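Local coordinates for protein 1-deoxy-D-xylulose 5-phosphate reductoisomerase (PDB 4ZQG) that catalyses the NAD(P)H-dependent conversion of 1-deoxy-D-xylulose 5-phosphate to 2-C-methyl-D-erythritol 4-phosphate in the MEP pathway of isoprenoid synthesis, at residues H55-C60 with D79-S84; Q162-A167 with V264-G269. All coordinates share one frame; numbering follows the deposited sequence.

Contact 1. Residues H55-C60 with D79-S84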
loop_
_atom_site.group_PDB
_atom_site.type_symbol
_atom_site.label_atom_id
_atom_site.label_comp_id
_atom_site.label_asym_id
_atom_site.label_seq_id
_atom_site.Cartn_x
_atom_site.Cartn_y
_atom_site.Cartn_z
ATOM N N HIS A 55 -14.340 34.609 -7.050
ATOM C CA HIS A 55 -13.682 35.945 -7.104
ATOM C C HIS A 55 -12.175 35.802 -7.270
ATOM O O HIS A 55 -11.417 36.233 -6.404
ATOM C CB HIS A 55 -13.980 36.832 -5.857
ATOM C CG HIS A 55 -15.437 37.166 -5.648
ATOM N ND1 HIS A 55 -16.093 36.930 -4.453
ATOM C CD2 HIS A 55 -16.365 37.697 -6.482
ATOM C CE1 HIS A 55 -17.357 37.294 -4.561
ATOM N NE2 HIS A 55 -17.551 37.764 -5.784
ATOM N N PRO A 56 -11.728 35.140 -8.358
ATOM C CA PRO A 56 -10.315 34.979 -8.608
ATOM C C PRO A 56 -9.668 36.278 -9.030
ATOM O O PRO A 56 -10.326 37.121 -9.626
ATOM C CB PRO A 56 -10.287 34.044 -9.801
ATOM C CG PRO A 56 -11.534 34.281 -10.495
ATOM C CD PRO A 56 -12.523 34.462 -9.392
ATOM N N VAL A 57 -8.380 36.418 -8.753
ATOM C CA VAL A 57 -7.646 37.575 -9.193
ATOM C C VAL A 57 -7.523 37.590 -10.707
ATOM O O VAL A 57 -7.610 38.621 -11.303
ATOM C CB VAL A 57 -6.277 37.674 -8.486
ATOM C CG1 VAL A 57 -5.503 38.882 -8.966
ATOM C CG2 VAL A 57 -6.478 37.743 -6.980
ATOM N N LYS A 58 -7.334 36.445 -11.343
ATOM C CA LYS A 58 -7.140 36.397 -12.797
ATOM C C LYS A 58 -7.836 35.206 -13.366
ATOM O O LYS A 58 -7.935 34.177 -12.717
ATOM C CB LYS A 58 -5.647 36.256 -13.165
ATOM C CG LYS A 58 -4.680 37.114 -12.368
ATOM C CD LYS A 58 -3.307 37.195 -13.043
ATOM C CE LYS A 58 -2.402 38.179 -12.303
ATOM N NZ LYS A 58 -0.986 38.042 -12.701
ATOM N N ILE A 59 -8.287 35.322 -14.596
ATOM C CA ILE A 59 -8.742 34.160 -15.349
ATOM C C ILE A 59 -8.248 34.325 -16.775
ATOM O O ILE A 59 -7.864 35.424 -17.169
ATOM C CB ILE A 59 -10.269 33.986 -15.340
ATOM C CG1 ILE A 59 -10.921 35.159 -16.094
ATOM C CG2 ILE A 59 -10.760 33.860 -13.915
ATOM C CD1 ILE A 59 -12.425 35.257 -15.915
ATOM N N CYS A 60 -8.235 33.231 -17.527
ATOM C CA CYS A 60 -7.689 33.207 -18.861
ATOM C C CYS A 60 -8.591 32.362 -19.683
ATOM O O CYS A 60 -9.033 31.319 -19.205
ATOM C CB CYS A 60 -6.292 32.565 -18.841
ATOM S SG CYS A 60 -5.493 32.408 -20.457
ATOM N N ASP A 79 -13.750 42.372 -9.932
ATOM C CA ASP A 79 -12.423 42.984 -10.108
ATOM C C ASP A 79 -11.479 42.146 -10.976
ATOM O O ASP A 79 -10.379 42.593 -11.294
ATOM C CB ASP A 79 -11.733 43.195 -8.752
ATOM C CG ASP A 79 -12.469 44.178 -7.850
ATOM O OD1 ASP A 79 -12.337 44.053 -6.611
ATOM O OD2 ASP A 79 -13.169 45.072 -8.361
ATOM N N THR A 80 -11.914 40.949 -11.360
ATOM C CA THR A 80 -11.089 39.939 -12.010
ATOM C C THR A 80 -10.363 40.397 -13.283
ATOM O O THR A 80 -10.995 40.848 -14.232
ATOM C CB THR A 80 -11.985 38.726 -12.389
ATOM O OG1 THR A 80 -12.814 38.352 -11.269
ATOM C CG2 THR A 80 -11.154 37.535 -12.791
ATOM N N ILE A 81 -9.033 40.227 -13.301
ATOM C CA ILE A 81 -8.227 40.414 -14.521
ATOM C C ILE A 81 -8.448 39.277 -15.525
ATOM O O ILE A 81 -8.376 38.094 -15.159
ATOM C CB ILE A 81 -6.721 40.484 -14.214
ATOM C CG1 ILE A 81 -6.385 41.672 -13.315
ATOM C CG2 ILE A 81 -5.937 40.520 -15.516
ATOM C CD1 ILE A 81 -5.212 41.463 -12.391
ATOM N N ILE A 82 -8.684 39.617 -16.786
ATOM C CA ILE A 82 -8.913 38.604 -17.803
ATOM C C ILE A 82 -7.679 38.548 -18.662
ATOM O O ILE A 82 -7.062 39.589 -18.906
ATOM C CB ILE A 82 -10.096 38.924 -18.707
ATOM C CG1 ILE A 82 -11.361 39.064 -17.872
ATOM C CG2 ILE A 82 -10.305 37.829 -19.729
ATOM C CD1 ILE A 82 -11.525 40.428 -17.237
ATOM N N LEU A 83 -7.330 37.326 -19.096
ATOM C CA LEU A 83 -6.145 37.045 -19.883
ATOM C C LEU A 83 -6.559 36.149 -21.034
ATOM O O LEU A 83 -7.641 35.585 -21.013
ATOM C CB LEU A 83 -5.107 36.355 -19.017
ATOM C CG LEU A 83 -4.611 37.077 -17.775
ATOM C CD1 LEU A 83 -3.518 36.269 -17.087
ATOM C CD2 LEU A 83 -4.057 38.453 -18.113
ATOM N N SER A 84 -5.723 35.999 -22.047
ATOM C CA SER A 84 -6.045 35.039 -23.102
ATOM C C SER A 84 -4.853 34.292 -23.630
ATOM O O SER A 84 -3.740 34.706 -23.432
ATOM C CB SER A 84 -6.731 35.748 -24.260
ATOM O OG SER A 84 -5.830 36.579 -24.950
#
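The beta-alpha-beta unit of strand 58-61, helix 66-75 and strand 81-84 brings Val57 to Cys60 alongside Thr80 to Leu83, at one border of the seven-stranded parallel sheet. The two short strands run 26° from parallel. Ile81 N donates to Val57 O, and Ile59 N donates to Ile81 O at 2.8 Å. The bond from Leu83 N to Ile59 O is weak, with an N-H...O angle of 127°. The CA of Cys60 lies 3.2 Å from Leu83 O in a CA-H...O contact. Before the strands pair, Thr80 OG1 donates to Pro56 O at 3.2 Å, in the carbonyl plane. With OG1 beside the backbone N (chi1 -47°), the hydroxyl can reach this carbonyl while the CG2 methyl meets the Pro56 ring at CG. The same Thr80 CG2 lies 3.9 Å from Ile59 CG2, and the two side chains cross at about a right angle. Ile59 and Ile82 share one face of the sheet, and helix 66-75 packs there. Lys58, Cys60, Ile81 and Leu83 point to the other face. There Cys60 CB is 4.0 Å from Leu83 CB, and helix 85-93 packs on both residues. The extended Lys58 chain crosses Leu83 obliquely, its CD 4.2 Å from Leu83 CD1. Its NZ is held by salt bridges to Asp95 and Glu91. The side chain of Cys60 is about 8 Å from the bound NAD. Adjacent parallel strands joined by a helical crossover are typical of the Rossmann-type dinucleotide-binding domain.

Contact 2. Residues Q162-A167 with V264-G269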
loop_
_atom_site.group_PDB
_atom_site.type_symbol
_atom_site.label_atom_id
_atom_site.label_comp_id
_atom_site.label_asym_id
_atom_site.label_seq_id
_atom_site.Cartn_x
_atom_site.Cartn_y
_atom_site.Cartn_z
ATOM N N GLN A 162 2.115 7.421 -3.331
ATOM C CA GLN A 162 1.707 7.107 -1.985
ATOM C C GLN A 162 2.387 5.854 -1.436
ATOM O O GLN A 162 2.573 5.727 -0.228
ATOM C CB GLN A 162 0.196 6.876 -1.932
ATOM C CG GLN A 162 -0.677 8.129 -2.030
ATOM C CD GLN A 162 -2.069 7.868 -1.534
ATOM O OE1 GLN A 162 -2.262 7.453 -0.400
ATOM N NE2 GLN A 162 -3.042 8.112 -2.373
ATOM N N CYS A 163 2.739 4.938 -2.330
ATOM C CA CYS A 163 3.360 3.700 -1.962
ATOM C C CYS A 163 4.923 3.701 -1.979
ATOM O O CYS A 163 5.548 2.637 -1.923
ATOM C CB CYS A 163 2.804 2.620 -2.871
ATOM S SG CYS A 163 1.092 2.212 -2.418
ATOM N N LEU A 164 5.538 4.889 -1.996
ATOM C CA LEU A 164 6.984 5.044 -2.114
ATOM C C LEU A 164 7.533 5.666 -0.836
ATOM O O LEU A 164 6.841 6.398 -0.142
ATOM C CB LEU A 164 7.326 5.888 -3.348
ATOM C CG LEU A 164 7.346 5.163 -4.699
ATOM C CD1 LEU A 164 7.558 6.081 -5.882
ATOM C CD2 LEU A 164 8.481 4.134 -4.733
ATOM N N PRO A 165 8.776 5.355 -0.476
ATOM C CA PRO A 165 9.207 5.917 0.795
ATOM C C PRO A 165 9.337 7.429 0.670
ATOM O O PRO A 165 9.423 7.937 -0.442
ATOM C CB PRO A 165 10.569 5.260 1.043
ATOM C CG PRO A 165 10.723 4.186 0.051
ATOM C CD PRO A 165 9.739 4.383 -1.039
ATOM N N ALA A 166 9.393 8.128 1.795
ATOM C CA ALA A 166 9.416 9.598 1.792
ATOM C C ALA A 166 10.535 10.199 0.955
ATOM O O ALA A 166 10.292 11.025 0.055
ATOM C CB ALA A 166 9.537 10.113 3.201
ATOM N N ALA A 167 11.759 9.777 1.246
ATOM C CA ALA A 167 12.938 10.222 0.515
ATOM C C ALA A 167 12.796 10.185 -1.016
ATOM O O ALA A 167 13.331 11.076 -1.716
ATOM C CB ALA A 167 14.123 9.409 0.959
ATOM N N VAL A 264 3.674 -0.966 -6.045
ATOM C CA VAL A 264 5.094 -0.923 -6.014
ATOM C C VAL A 264 5.609 -2.199 -5.385
ATOM O O VAL A 264 5.347 -2.477 -4.229
ATOM C CB VAL A 264 5.569 0.246 -5.189
ATOM C CG1 VAL A 264 7.066 0.217 -5.075
ATOM C CG2 VAL A 264 5.121 1.534 -5.861
ATOM N N GLU A 265 6.350 -2.966 -6.180
ATOM C CA GLU A 265 6.985 -4.203 -5.761
ATOM C C GLU A 265 8.369 -3.970 -5.211
ATOM O O GLU A 265 9.186 -3.392 -5.885
ATOM C CB GLU A 265 7.105 -5.120 -6.959
ATOM C CG GLU A 265 7.854 -6.395 -6.658
ATOM C CD GLU A 265 7.781 -7.402 -7.761
ATOM O OE1 GLU A 265 7.373 -7.068 -8.910
ATOM O OE2 GLU A 265 8.185 -8.546 -7.455
ATOM N N TYR A 266 8.601 -4.441 -3.983
ATOM C CA TYR A 266 9.889 -4.391 -3.290
ATOM C C TYR A 266 10.648 -5.744 -3.306
ATOM O O TYR A 266 10.087 -6.804 -3.580
ATOM C CB TYR A 266 9.679 -3.942 -1.844
ATOM C CG TYR A 266 9.201 -2.504 -1.711
ATOM C CD1 TYR A 266 10.093 -1.485 -1.398
ATOM C CD2 TYR A 266 7.872 -2.170 -1.894
ATOM C CE1 TYR A 266 9.680 -0.193 -1.262
ATOM C CE2 TYR A 266 7.447 -0.871 -1.774
ATOM C CZ TYR A 266 8.347 0.127 -1.467
ATOM O OH TYR A 266 7.930 1.451 -1.356
ATOM N N VAL A 267 11.939 -5.683 -2.988
ATOM C CA VAL A 267 12.830 -6.827 -3.131
ATOM C C VAL A 267 12.573 -7.953 -2.164
ATOM O O VAL A 267 12.896 -9.086 -2.483
ATOM C CB VAL A 267 14.319 -6.429 -3.051
ATOM C CG1 VAL A 267 14.696 -5.638 -4.299
ATOM C CG2 VAL A 267 14.604 -5.612 -1.804
ATOM N N ASP A 268 12.016 -7.636 -0.995
ATOM C CA ASP A 268 11.630 -8.627 -0.003
ATOM C C ASP A 268 10.326 -9.333 -0.284
ATOM O O ASP A 268 9.916 -10.205 0.492
ATOM C CB ASP A 268 11.570 -8.021 1.413
ATOM C CG ASP A 268 10.639 -6.781 1.514
ATOM O OD1 ASP A 268 9.617 -6.703 0.811
ATOM O OD2 ASP A 268 10.949 -5.906 2.341
ATOM N N GLY A 269 9.660 -8.966 -1.354
ATOM C CA GLY A 269 8.413 -9.600 -1.740
ATOM C C GLY A 269 7.166 -8.774 -1.487
ATOM O O GLY A 269 6.099 -9.188 -1.871
#
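The Tyr266 ring meets segment 162-167 at its hydroxyl edge, with Cys163 O in the ring plane and Pro165 CD near it. Ile182 and Leu272 of the neighbouring strands also touch this side chain. Arg293 of the second subunit makes a cation-pi contact with the ring. Tyr266 OH donates to Cys163 O at 2.7 Å. The hydroxyl lies in the carbonyl plane, at a C=O...O angle of 146°. Pro165 CD sits 3.5 Å from the same Tyr266 OH, and its ring and the tyrosine approach from opposite directions. Beside the polar bond, Val264 places its two methyls on different partners. Val264 CG1, anti to the backbone N (chi1 176°), is 4.2 Å from Leu164 CD2. Val264 CG2 is 3.9 Å from Cys163 CB. The Leu164 and Val264 side chains cross at about a right angle. Cys163 is the first residue to leave helical geometry after helix 155-162, and Pro165 is the N-cap residue before helix 166-170. The phenol therefore grips the link between two helices at the carbonyl of Cys163, a buried residue. The short hydrogen bond, flanked by apolar contacts, gives that carbonyl a partner and probably fixes the direction of the tyrosine hydroxyl.

From the N terminus, the chain first builds the parallel sheet. Contact 1 closes a short loop there: 18 residues, ten of them in helix 66-75, separate its segments. It ties strand 81-84 to strand 58-61 at the sheet border. The chain then completes the sheet with strands 100-103, 123-126 and 149-152. Contact 2 opens at the end of helix 155-162 and closes on strand 260-266 of the mixed sheet after 96 intervening residues. It joins the link between helices 155-162 and 166-170 to that sheet, near the second subunit. The contacts are in series, neither nested nor crossed. The centres of contact 1 and contact 2 are about 42 Å apart. The nearest atoms of contact 1 and contact 2 are about 28 Å apart.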